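Local coordinates for protein P47 (Clostridium botulinum, PDB 6EKT) that may form part of a progenitor complex that protects botulinum neurotoxin in the host gut, and has a fold resembling tubular lipid-binding (TULIP) proteins, at residues A[84-89]-A[107-112]; A[51-56]-A[66-71]; A[43-48]-A[172-177]. All coordinates share one frame; numbering follows the deposited sequence. Where two conformers were deposited one is given.

Interaction 1 of 3, residues A[84-89]-A[107-112]; sequences IKTPIK and PVLEIK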
loop_
_atom_site.group_PDB
_atom_site.type_symbol
_atom_site.label_atom_id
_atom_site.label_comp_id
_atom_site.label_asym_id
_atom_site.label_seq_id
_atom_site.Cartn_x
_atom_site.Cartn_y
_atom_site.Cartn_z
ATOM N N ILE A 84 19.385 -14.240 7.949
ATOM C CA ILE A 84 19.962 -13.492 9.070
ATOM C C ILE A 84 21.344 -14.007 9.468
ATOM O O ILE A 84 21.624 -15.214 9.346
ATOM C CB ILE A 84 19.036 -13.443 10.312
ATOM C CG1 ILE A 84 18.768 -14.849 10.882
ATOM C CG2 ILE A 84 17.747 -12.661 9.996
ATOM C CD1 ILE A 84 18.237 -14.850 12.307
ATOM N N LYS A 85 22.205 -13.084 9.895
ATOM C CA LYS A 85 23.486 -13.441 10.501
ATOM C C LYS A 85 23.298 -13.400 12.012
ATOM O O LYS A 85 22.698 -12.450 12.528
ATOM C CB LYS A 85 24.579 -12.444 10.118
ATOM C CG LYS A 85 25.006 -12.428 8.657
ATOM C CD LYS A 85 26.112 -11.395 8.506
ATOM C CE LYS A 85 26.352 -10.981 7.062
ATOM N NZ LYS A 85 27.363 -9.880 7.029
ATOM N N THR A 86 23.819 -14.406 12.722
ATOM C CA THR A 86 23.690 -14.447 14.182
ATOM C C THR A 86 25.070 -14.586 14.859
ATOM O O THR A 86 25.322 -15.586 15.540
ATOM C CB THR A 86 22.727 -15.563 14.664
ATOM O OG1 THR A 86 23.260 -16.844 14.299
ATOM C CG2 THR A 86 21.321 -15.412 14.057
ATOM N N PRO A 87 25.966 -13.582 14.672
ATOM C CA PRO A 87 27.323 -13.667 15.215
ATOM C C PRO A 87 27.316 -13.960 16.726
ATOM O O PRO A 87 26.577 -13.322 17.490
ATOM C CB PRO A 87 27.925 -12.283 14.910
ATOM C CG PRO A 87 26.745 -11.390 14.663
ATOM C CD PRO A 87 25.745 -12.286 13.991
ATOM N N ILE A 88 28.092 -14.965 17.112
ATOM C CA ILE A 88 28.243 -15.387 18.511
ATOM C C ILE A 88 29.487 -14.702 19.085
ATOM O O ILE A 88 30.602 -14.919 18.597
ATOM C CB ILE A 88 28.378 -16.933 18.636
ATOM C CG1 ILE A 88 27.161 -17.640 18.020
ATOM C CG2 ILE A 88 28.501 -17.365 20.099
ATOM C CD1 ILE A 88 27.460 -19.026 17.487
ATOM N N LYS A 89 29.295 -13.885 20.116
ATOM C CA LYS A 89 30.441 -13.235 20.777
ATOM C C LYS A 89 31.204 -14.168 21.722
ATOM O O LYS A 89 32.427 -14.048 21.849
ATOM C CB LYS A 89 30.058 -11.911 21.466
ATOM C CG LYS A 89 29.081 -11.985 22.636
ATOM C CD LYS A 89 29.023 -10.651 23.386
ATOM C CE LYS A 89 27.670 -10.440 24.051
ATOM N NZ LYS A 89 27.485 -9.035 24.530
ATOM N N PRO A 107 27.135 -17.620 12.069
ATOM C CA PRO A 107 26.209 -18.410 11.258
ATOM C C PRO A 107 25.257 -17.547 10.433
ATOM O O PRO A 107 24.921 -16.418 10.822
ATOM C CB PRO A 107 25.407 -19.205 12.304
ATOM C CG PRO A 107 26.193 -19.097 13.591
ATOM C CD PRO A 107 26.800 -17.727 13.501
ATOM N N VAL A 108 24.858 -18.089 9.286
ATOM C CA VAL A 108 23.805 -17.495 8.478
ATOM C C VAL A 108 22.646 -18.480 8.466
ATOM O O VAL A 108 22.791 -19.634 8.019
ATOM C CB VAL A 108 24.278 -17.186 7.035
ATOM C CG1 VAL A 108 23.168 -16.511 6.233
ATOM C CG2 VAL A 108 25.529 -16.319 7.060
ATOM N N LEU A 109 21.513 -18.023 8.989
ATOM C CA LEU A 109 20.311 -18.807 9.023
ATOM C C LEU A 109 19.241 -18.179 8.136
ATOM O O LEU A 109 19.347 -17.008 7.726
ATOM C CB LEU A 109 19.783 -18.920 10.461
ATOM C CG LEU A 109 20.784 -19.310 11.557
ATOM C CD1 LEU A 109 20.181 -19.183 12.950
ATOM C CD2 LEU A 109 21.291 -20.718 11.325
ATOM N N GLU A 110 18.221 -18.974 7.840
ATOM C CA GLU A 110 16.968 -18.451 7.334
ATOM C C GLU A 110 15.864 -18.869 8.279
ATOM O O GLU A 110 15.742 -20.045 8.618
ATOM C CB GLU A 110 16.693 -18.924 5.903
ATOM C CG GLU A 110 17.362 -18.039 4.879
ATOM C CD GLU A 110 17.028 -18.395 3.441
ATOM O OE1 GLU A 110 17.827 -18.028 2.570
ATOM O OE2 GLU A 110 15.972 -19.023 3.169
ATOM N N ILE A 111 15.059 -17.898 8.722
ATOM C CA ILE A 111 13.989 -18.194 9.667
ATOM C C ILE A 111 12.689 -17.670 9.085
ATOM O O ILE A 111 12.635 -16.531 8.607
ATOM C CB ILE A 111 14.255 -17.624 11.089
ATOM C CG1 ILE A 111 15.623 -18.116 11.634
ATOM C CG2 ILE A 111 13.117 -18.004 12.041
ATOM C CD1 ILE A 111 15.989 -17.663 13.043
ATOM N N LYS A 112 11.663 -18.511 9.137
ATOM C CA LYS A 112 10.329 -18.155 8.657
ATOM C C LYS A 112 9.709 -17.059 9.534
ATOM O O LYS A 112 9.949 -17.018 10.742
ATOM C CB LYS A 112 9.441 -19.396 8.663
ATOM C CG LYS A 112 8.134 -19.224 7.902
ATOM C CD LYS A 112 7.292 -20.483 7.891
ATOM C CE LYS A 112 7.811 -21.551 6.929
ATOM N NZ LYS A 112 7.803 -21.081 5.528
#
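Ile84 O is approached by two donors from the facing strand: Leu109 N bonds to Ile84 O at 2.8 Å, and the alpha C-H of Val108 adds a softer contact, with Val108 CA 3.3 Å from Ile84 O. The return bond, from Ile84 N to Leu109 O, is also 2.8 Å and close to straight (168° at the hydrogen), which identifies Ile84 and Leu109 as a hydrogen-bonded antiparallel pair. Lys85 and Val108 form the adjoining non-hydrogen-bonded pair. Pro107 O then repeats the pattern, taking Thr86 N at 3.0 Å together with the alpha C-H of Lys85.

With CG1 of Ile84 lodged between its backbone N and carbonyl carbon (chi1 62°), the branch runs on to CD1, which meets CD1 of Ile111 at 3.7 Å. Thr86 lies across two neighbours: its side chain crosses that of Leu109 at about a right angle, with CG2 nearest Leu109 CD1, while OG1 sits 3.7 Å from Pro107 CD. That hydroxyl is buried without a polar partner; from the facing segment the Pro107 ring and Leu109 CD1 lie against it.

Strands 81-88 and 108-118 are flanked in their sheet by strands 72-74 and 124-141. Val108 and Lys85 rest on Ile74 of the former, whereas Leu109 faces Leu162 and Phe166, and Pro107 and Ile88 face Phe158, all on helix 152-168.

Interaction 2 of 3, residues A[51-56]-A[66-71]; sequences IQFLYS and MVFDNW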
loop_
_atom_site.group_PDB
_atom_site.type_symbol
_atom_site.label_atom_id
_atom_site.label_comp_id
_atom_site.label_asym_id
_atom_site.label_seq_id
_atom_site.Cartn_x
_atom_site.Cartn_y
_atom_site.Cartn_z
ATOM N N ILE A 51 20.516 -11.737 24.898
ATOM C CA ILE A 51 20.041 -13.065 24.534
ATOM C C ILE A 51 21.167 -14.085 24.580
ATOM O O ILE A 51 22.204 -13.923 23.922
ATOM C CB ILE A 51 19.369 -13.063 23.135
ATOM C CG1 ILE A 51 18.250 -11.995 23.041
ATOM C CG2 ILE A 51 18.879 -14.457 22.756
ATOM C CD1 ILE A 51 17.008 -12.267 23.874
ATOM N N GLN A 52 20.953 -15.117 25.394
ATOM C CA GLN A 52 21.775 -16.322 25.346
ATOM C C GLN A 52 20.929 -17.589 25.258
ATOM O O GLN A 52 19.885 -17.696 25.911
ATOM C CB GLN A 52 22.802 -16.373 26.482
ATOM C CG GLN A 52 22.265 -16.540 27.901
ATOM C CD GLN A 52 23.350 -16.999 28.866
ATOM O OE1 GLN A 52 23.359 -18.152 29.306
ATOM N NE2 GLN A 52 24.290 -16.112 29.169
ATOM N N PHE A 53 21.371 -18.514 24.410
ATOM C CA PHE A 53 20.692 -19.788 24.213
ATOM C C PHE A 53 21.557 -20.887 24.828
ATOM O O PHE A 53 22.741 -21.026 24.471
ATOM C CB PHE A 53 20.479 -20.106 22.708
ATOM C CG PHE A 53 19.435 -19.251 21.999
ATOM C CD1 PHE A 53 18.622 -18.326 22.675
ATOM C CD2 PHE A 53 19.250 -19.408 20.616
ATOM C CE1 PHE A 53 17.665 -17.577 21.984
ATOM C CE2 PHE A 53 18.297 -18.664 19.926
ATOM C CZ PHE A 53 17.509 -17.747 20.608
ATOM N N LEU A 54 20.954 -21.643 25.750
ATOM C CA LEU A 54 21.528 -22.884 26.290
ATOM C C LEU A 54 20.692 -24.102 25.903
ATOM O O LEU A 54 19.462 -24.030 25.850
ATOM C CB LEU A 54 21.619 -22.838 27.827
ATOM C CG LEU A 54 22.302 -21.671 28.547
ATOM C CD1 LEU A 54 21.884 -21.598 30.018
ATOM C CD2 LEU A 54 23.807 -21.834 28.454
ATOM N N TYR A 55 21.379 -25.219 25.665
ATOM C CA TYR A 55 20.747 -26.513 25.456
ATOM C C TYR A 55 21.646 -27.613 26.029
ATOM O O TYR A 55 22.860 -27.601 25.819
ATOM C CB TYR A 55 20.449 -26.766 23.970
ATOM C CG TYR A 55 20.015 -28.190 23.686
ATOM C CD1 TYR A 55 18.673 -28.588 23.856
ATOM C CD2 TYR A 55 20.944 -29.150 23.285
ATOM C CE1 TYR A 55 18.281 -29.907 23.619
ATOM C CE2 TYR A 55 20.560 -30.464 23.051
ATOM C CZ TYR A 55 19.234 -30.830 23.218
ATOM O OH TYR A 55 18.868 -32.130 22.978
ATOM N N SER A 56 21.022 -28.559 26.733
ATOM C CA SER A 56 21.707 -29.702 27.346
ATOM C C SER A 56 20.959 -31.000 27.119
ATOM O O SER A 56 19.728 -31.013 27.012
ATOM C CB SER A 56 21.838 -29.490 28.849
ATOM O OG SER A 56 22.930 -28.655 29.120
ATOM N N MET A 66 25.347 -20.204 23.607
ATOM C CA MET A 66 25.545 -19.124 22.630
ATOM C C MET A 66 25.090 -17.787 23.189
ATOM O O MET A 66 23.905 -17.606 23.502
ATOM C CB MET A 66 24.799 -19.418 21.316
ATOM C CG MET A 66 25.331 -20.596 20.510
ATOM S SD MET A 66 24.450 -20.973 18.976
ATOM C CE MET A 66 22.880 -21.598 19.561
ATOM N N VAL A 67 26.028 -16.854 23.315
ATOM C CA VAL A 67 25.697 -15.464 23.647
ATOM C C VAL A 67 25.939 -14.634 22.376
ATOM O O VAL A 67 27.059 -14.611 21.839
ATOM C CB VAL A 67 26.514 -14.914 24.857
ATOM C CG1 VAL A 67 25.897 -13.622 25.387
ATOM C CG2 VAL A 67 26.611 -15.939 25.992
ATOM N N PHE A 68 24.884 -13.977 21.893
ATOM C CA PHE A 68 24.920 -13.296 20.595
ATOM C C PHE A 68 25.459 -11.871 20.624
ATOM O O PHE A 68 25.129 -11.076 21.509
ATOM C CB PHE A 68 23.532 -13.317 19.926
ATOM C CG PHE A 68 23.008 -14.705 19.675
ATOM C CD1 PHE A 68 23.522 -15.488 18.645
ATOM C CD2 PHE A 68 21.979 -15.222 20.461
ATOM C CE1 PHE A 68 23.024 -16.766 18.407
ATOM C CE2 PHE A 68 21.480 -16.500 20.237
ATOM C CZ PHE A 68 22.003 -17.274 19.208
ATOM N N ASP A 69 26.304 -11.577 19.641
ATOM C CA ASP A 69 26.742 -10.224 19.311
ATOM C C ASP A 69 25.543 -9.373 18.856
ATOM O O ASP A 69 25.309 -8.280 19.385
ATOM C CB ASP A 69 27.790 -10.305 18.194
ATOM C CG ASP A 69 28.927 -9.326 18.372
ATOM O OD1 ASP A 69 28.739 -8.130 18.077
ATOM O OD2 ASP A 69 30.024 -9.764 18.786
ATOM N N ASN A 70 24.783 -9.918 17.901
ATOM C CA ASN A 70 23.704 -9.224 17.195
ATOM C C ASN A 70 22.945 -10.264 16.367
ATOM O O ASN A 70 23.433 -11.382 16.207
ATOM C CB ASN A 70 24.287 -8.164 16.258
ATOM C CG ASN A 70 23.229 -7.220 15.732
ATOM O OD1 ASN A 70 22.115 -7.199 16.244
ATOM N ND2 ASN A 70 23.564 -6.446 14.711
ATOM N N TRP A 71 21.754 -9.908 15.877
ATOM C CA TRP A 71 21.116 -10.621 14.754
ATOM C C TRP A 71 20.888 -9.558 13.690
ATOM O O TRP A 71 20.448 -8.450 14.012
ATOM C CB TRP A 71 19.773 -11.251 15.131
ATOM C CG TRP A 71 19.807 -12.501 15.965
ATOM C CD1 TRP A 71 20.858 -12.996 16.708
ATOM C CD2 TRP A 71 18.710 -13.387 16.195
ATOM N NE1 TRP A 71 20.485 -14.154 17.352
ATOM C CE2 TRP A 71 19.171 -14.411 17.069
ATOM C CE3 TRP A 71 17.379 -13.426 15.740
ATOM C CZ2 TRP A 71 18.351 -15.465 17.488
ATOM C CZ3 TRP A 71 16.557 -14.464 16.169
ATOM C CH2 TRP A 71 17.052 -15.480 17.031
#
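Phe53 and Phe68 each carry CG beside the backbone N and anti to the carbonyl carbon (chi1 -71° and -60°), and these torsions bring the two rings together on one side of the paired strands. The edge of Phe68 is turned toward the face of Phe53: the planes stand at 85°, the centroids are 5.1 Å apart, and Phe68 CE2 lies 3.7 Å from Phe53 CD2, above the rim of the Phe53 ring and not over its middle. Trp71 in turn comes edge-on over a face of Phe68, with its NE1 3.4 Å above the centre of the Phe68 ring. Trp71 CZ2 also reaches Phe53 CZ at 4.0 Å, so the three aromatic groups are in mutual contact. Met66 closes in on the Phe53 ring at its edge with CE.

Strands 52-57 and 62-68 form a beta hairpin at one edge of a four-stranded antiparallel sheet, and the backbone evidence is a hydrogen-bonded pair: Phe53 N to Met66 O at 2.8 Å and Met66 N to Phe53 O at 2.9 Å, both donors in the plane of the accepting carbonyl. Toward the N-terminal end of the first strand the ladder slackens, since Phe68 N to Ile51 O is a weak 3.4 Å bond. Ile51 CG2 nevertheless touches Phe68 CD2 at 3.9 Å. On the other face of the hairpin Gln52 and Val67 run side by side, CB against CG2. Helix 152-168 packs on the aromatic face: Phe166 meets Phe53 edge-to-face, and Ala165 touches Met66.

Interaction 3 of 3, residues A[43-48]-A[172-177]; sequences KEYITK and QISYIF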
loop_
_atom_site.group_PDB
_atom_site.type_symbol
_atom_site.label_atom_id
_atom_site.label_comp_id
_atom_site.label_asym_id
_atom_site.label_seq_id
_atom_site.Cartn_x
_atom_site.Cartn_y
_atom_site.Cartn_z
ATOM N N LYS A 43 18.701 -5.131 16.219
ATOM C CA LYS A 43 19.954 -4.938 16.966
ATOM C C LYS A 43 19.728 -4.444 18.403
ATOM O O LYS A 43 20.348 -4.971 19.332
ATOM C CB LYS A 43 20.905 -3.981 16.229
ATOM C CG LYS A 43 22.336 -3.943 16.788
ATOM C CD LYS A 43 23.067 -2.617 16.546
ATOM C CE LYS A 43 23.395 -2.335 15.078
ATOM N NZ LYS A 43 24.253 -3.348 14.386
ATOM N N GLU A 44 18.867 -3.437 18.574
ATOM C CA GLU A 44 18.473 -2.942 19.905
ATOM C C GLU A 44 17.847 -4.075 20.718
ATOM O O GLU A 44 18.188 -4.256 21.882
ATOM C CB GLU A 44 17.502 -1.745 19.807
ATOM C CG GLU A 44 18.142 -0.433 19.349
ATOM C CD GLU A 44 17.163 0.635 18.856
ATOM O OE1 GLU A 44 16.004 0.337 18.452
ATOM O OE2 GLU A 44 17.575 1.811 18.835
ATOM N N TYR A 45 16.972 -4.860 20.084
ATOM C CA TYR A 45 16.283 -5.963 20.752
ATOM C C TYR A 45 17.248 -7.029 21.257
ATOM O O TYR A 45 17.105 -7.482 22.389
ATOM C CB TYR A 45 15.251 -6.620 19.834
ATOM C CG TYR A 45 14.402 -7.678 20.508
ATOM C CD1 TYR A 45 13.193 -7.340 21.133
ATOM C CD2 TYR A 45 14.799 -9.030 20.525
ATOM C CE1 TYR A 45 12.404 -8.312 21.746
ATOM C CE2 TYR A 45 14.017 -9.999 21.143
ATOM C CZ TYR A 45 12.821 -9.632 21.746
ATOM O OH TYR A 45 12.047 -10.586 22.356
ATOM N N ILE A 46 18.189 -7.449 20.403
ATOM C CA ILE A 46 19.217 -8.439 20.779
ATOM C C ILE A 46 20.151 -7.936 21.903
ATOM O O ILE A 46 20.385 -8.657 22.890
ATOM C CB ILE A 46 19.996 -8.986 19.544
ATOM C CG1 ILE A 46 19.047 -9.723 18.573
ATOM C CG2 ILE A 46 21.143 -9.918 19.949
ATOM C CD1 ILE A 46 18.292 -10.916 19.146
ATOM N N THR A 47 20.673 -6.720 21.742
ATOM C CA THR A 47 21.517 -6.070 22.760
ATOM C C THR A 47 20.787 -5.879 24.103
ATOM O O THR A 47 21.285 -6.333 25.138
ATOM C CB THR A 47 22.110 -4.733 22.237
ATOM O OG1 THR A 47 22.891 -4.987 21.062
ATOM C CG2 THR A 47 22.996 -4.037 23.297
ATOM N N LYS A 48 19.614 -5.237 24.079
ATOM C CA LYS A 48 18.892 -4.868 25.315
ATOM C C LYS A 48 18.479 -6.082 26.162
ATOM O O LYS A 48 18.393 -5.988 27.390
ATOM C CB LYS A 48 17.664 -3.996 25.010
ATOM C CG LYS A 48 17.317 -3.030 26.133
ATOM C CD LYS A 48 15.873 -2.550 26.112
ATOM C CE LYS A 48 15.540 -1.945 27.471
ATOM N NZ LYS A 48 14.164 -1.372 27.529
ATOM N N GLN A 172 12.194 -16.936 24.035
ATOM C CA GLN A 172 13.063 -15.785 24.301
ATOM C C GLN A 172 13.031 -14.696 23.241
ATOM O O GLN A 172 13.364 -13.547 23.527
ATOM C CB GLN A 172 14.502 -16.240 24.443
ATOM C CG GLN A 172 14.861 -16.803 25.799
ATOM C CD GLN A 172 16.304 -16.528 26.112
ATOM O OE1 GLN A 172 16.690 -15.380 26.332
ATOM N NE2 GLN A 172 17.114 -17.568 26.115
ATOM N N ILE A 173 12.687 -15.080 22.016
ATOM C CA ILE A 173 12.627 -14.167 20.895
ATOM C C ILE A 173 11.153 -13.858 20.641
ATOM O O ILE A 173 10.388 -14.750 20.248
ATOM C CB ILE A 173 13.303 -14.770 19.627
ATOM C CG1 ILE A 173 14.748 -15.225 19.909
ATOM C CG2 ILE A 173 13.183 -13.822 18.425
ATOM C CD1 ILE A 173 15.746 -14.139 20.286
ATOM N N SER A 174 10.768 -12.605 20.913
ATOM C CA SER A 174 9.427 -12.077 20.628
ATOM C C SER A 174 9.520 -10.752 19.885
ATOM O O SER A 174 8.677 -9.869 20.110
ATOM C CB SER A 174 8.636 -11.806 21.924
ATOM O OG SER A 174 8.737 -12.847 22.866
ATOM N N TYR A 175 10.518 -10.582 19.015
ATOM C CA TYR A 175 10.606 -9.346 18.251
ATOM C C TYR A 175 9.395 -9.208 17.305
ATOM O O TYR A 175 9.056 -10.153 16.582
ATOM C CB TYR A 175 11.937 -9.201 17.497
ATOM C CG TYR A 175 12.000 -7.910 16.727
ATOM C CD1 TYR A 175 12.345 -6.712 17.365
ATOM C CD2 TYR A 175 11.652 -7.865 15.364
ATOM C CE1 TYR A 175 12.374 -5.514 16.664
ATOM C CE2 TYR A 175 11.681 -6.674 14.655
ATOM C CZ TYR A 175 12.041 -5.505 15.304
ATOM O OH TYR A 175 12.054 -4.321 14.597
ATOM N N ILE A 176 8.739 -8.044 17.360
ATOM C CA ILE A 176 7.561 -7.756 16.524
ATOM C C ILE A 176 8.056 -7.018 15.292
ATOM O O ILE A 176 8.455 -5.850 15.385
ATOM C CB ILE A 176 6.500 -6.875 17.255
ATOM C CG1 ILE A 176 6.079 -7.450 18.627
ATOM C CG2 ILE A 176 5.306 -6.573 16.351
ATOM C CD1 ILE A 176 5.619 -8.902 18.625
ATOM N N PHE A 177 8.047 -7.700 14.147
ATOM C CA PHE A 177 8.385 -7.053 12.876
ATOM C C PHE A 177 7.349 -6.019 12.461
ATOM O O PHE A 177 7.709 -4.955 11.967
ATOM C CB PHE A 177 8.629 -8.084 11.769
ATOM C CG PHE A 177 9.903 -8.870 11.975
ATOM C CD1 PHE A 177 11.132 -8.336 11.588
ATOM C CD2 PHE A 177 9.869 -10.119 12.579
ATOM C CE1 PHE A 177 12.322 -9.039 11.803
ATOM C CE2 PHE A 177 11.047 -10.828 12.809
ATOM C CZ PHE A 177 12.273 -10.288 12.415
#
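Tyr45 is the first residue of 43-48 to touch 172-177, and it supplies most of the helix's share of the contact. Its CG is anti to the backbone N (chi1 -174°), which carries the ring off the helix toward 172-177. The hydroxyl accepts the backbone N-H of Ser174, with Ser174 N 2.8 Å from Tyr45 OH. It also donates weakly to a second backbone group, Gln172 O, which lies 3.4 Å from Tyr45 OH and near the plane of the ring. One phenol oxygen thus serves as acceptor and donor to a segment with no regular helix or strand.

One face of the same ring is taken by Tyr175. Its CB stands 4.0 Å from the Tyr45 ring centroid and only 5° off the normal, a well-centred CH-pi contact. The Tyr175 ring slides past in the opposite direction, turning an edge to Tyr45 in an offset edge-to-face pair with planes at 76°. Tyr175 CD1 reaches back to Tyr45 CB at 3.8 Å.

Ile46, the next residue, contributes a looser apolar touch, Ile46 CD1 to Ile173 CD1 at 4.3 Å; Trp71 packs on both of these isoleucines. Thr47, on the exposed side, folds OG1 back onto the preceding turn: its OG1 and its N both bond to Lys43 O, at 3.1 Å and 3.0 Å, from opposite faces of that carbonyl.

The arrangement joins helix 35-49 to the loop between helix 152-168 and strand 178-181. Tyr175 lies against Val38 and His41 as well, so this loop packs along more than one turn of the helix, within an elongated protein whose sheet wrapped round a long helix resembles the architecture of TULIP proteins.

Overall arrangement
From the N terminus, helix 35-49 leads directly into strand 52-57, whose hairpin with strand 62-68 is interaction 2, the shortest loop at nine residues between segments. Interaction 1 follows in series, closing a 17-residue loop between strands 81-88 and 108-118. Interaction 3 closes last, after 123 intervening residues, and both others nest inside it; none cross. Interactions 1 and 2 lie in two different antiparallel sheets, joined through backbone bonds of Pro87 O with Asp69 N and Lys89 N with Val67 O. Interaction 3 adds helix 35-49 and the loop after helix 152-168, meeting interaction 2 where Gln52 O takes Gln172 NE2 and Ile173 packs on Phe53 and Trp71. Interactions 1 and 3 do not touch.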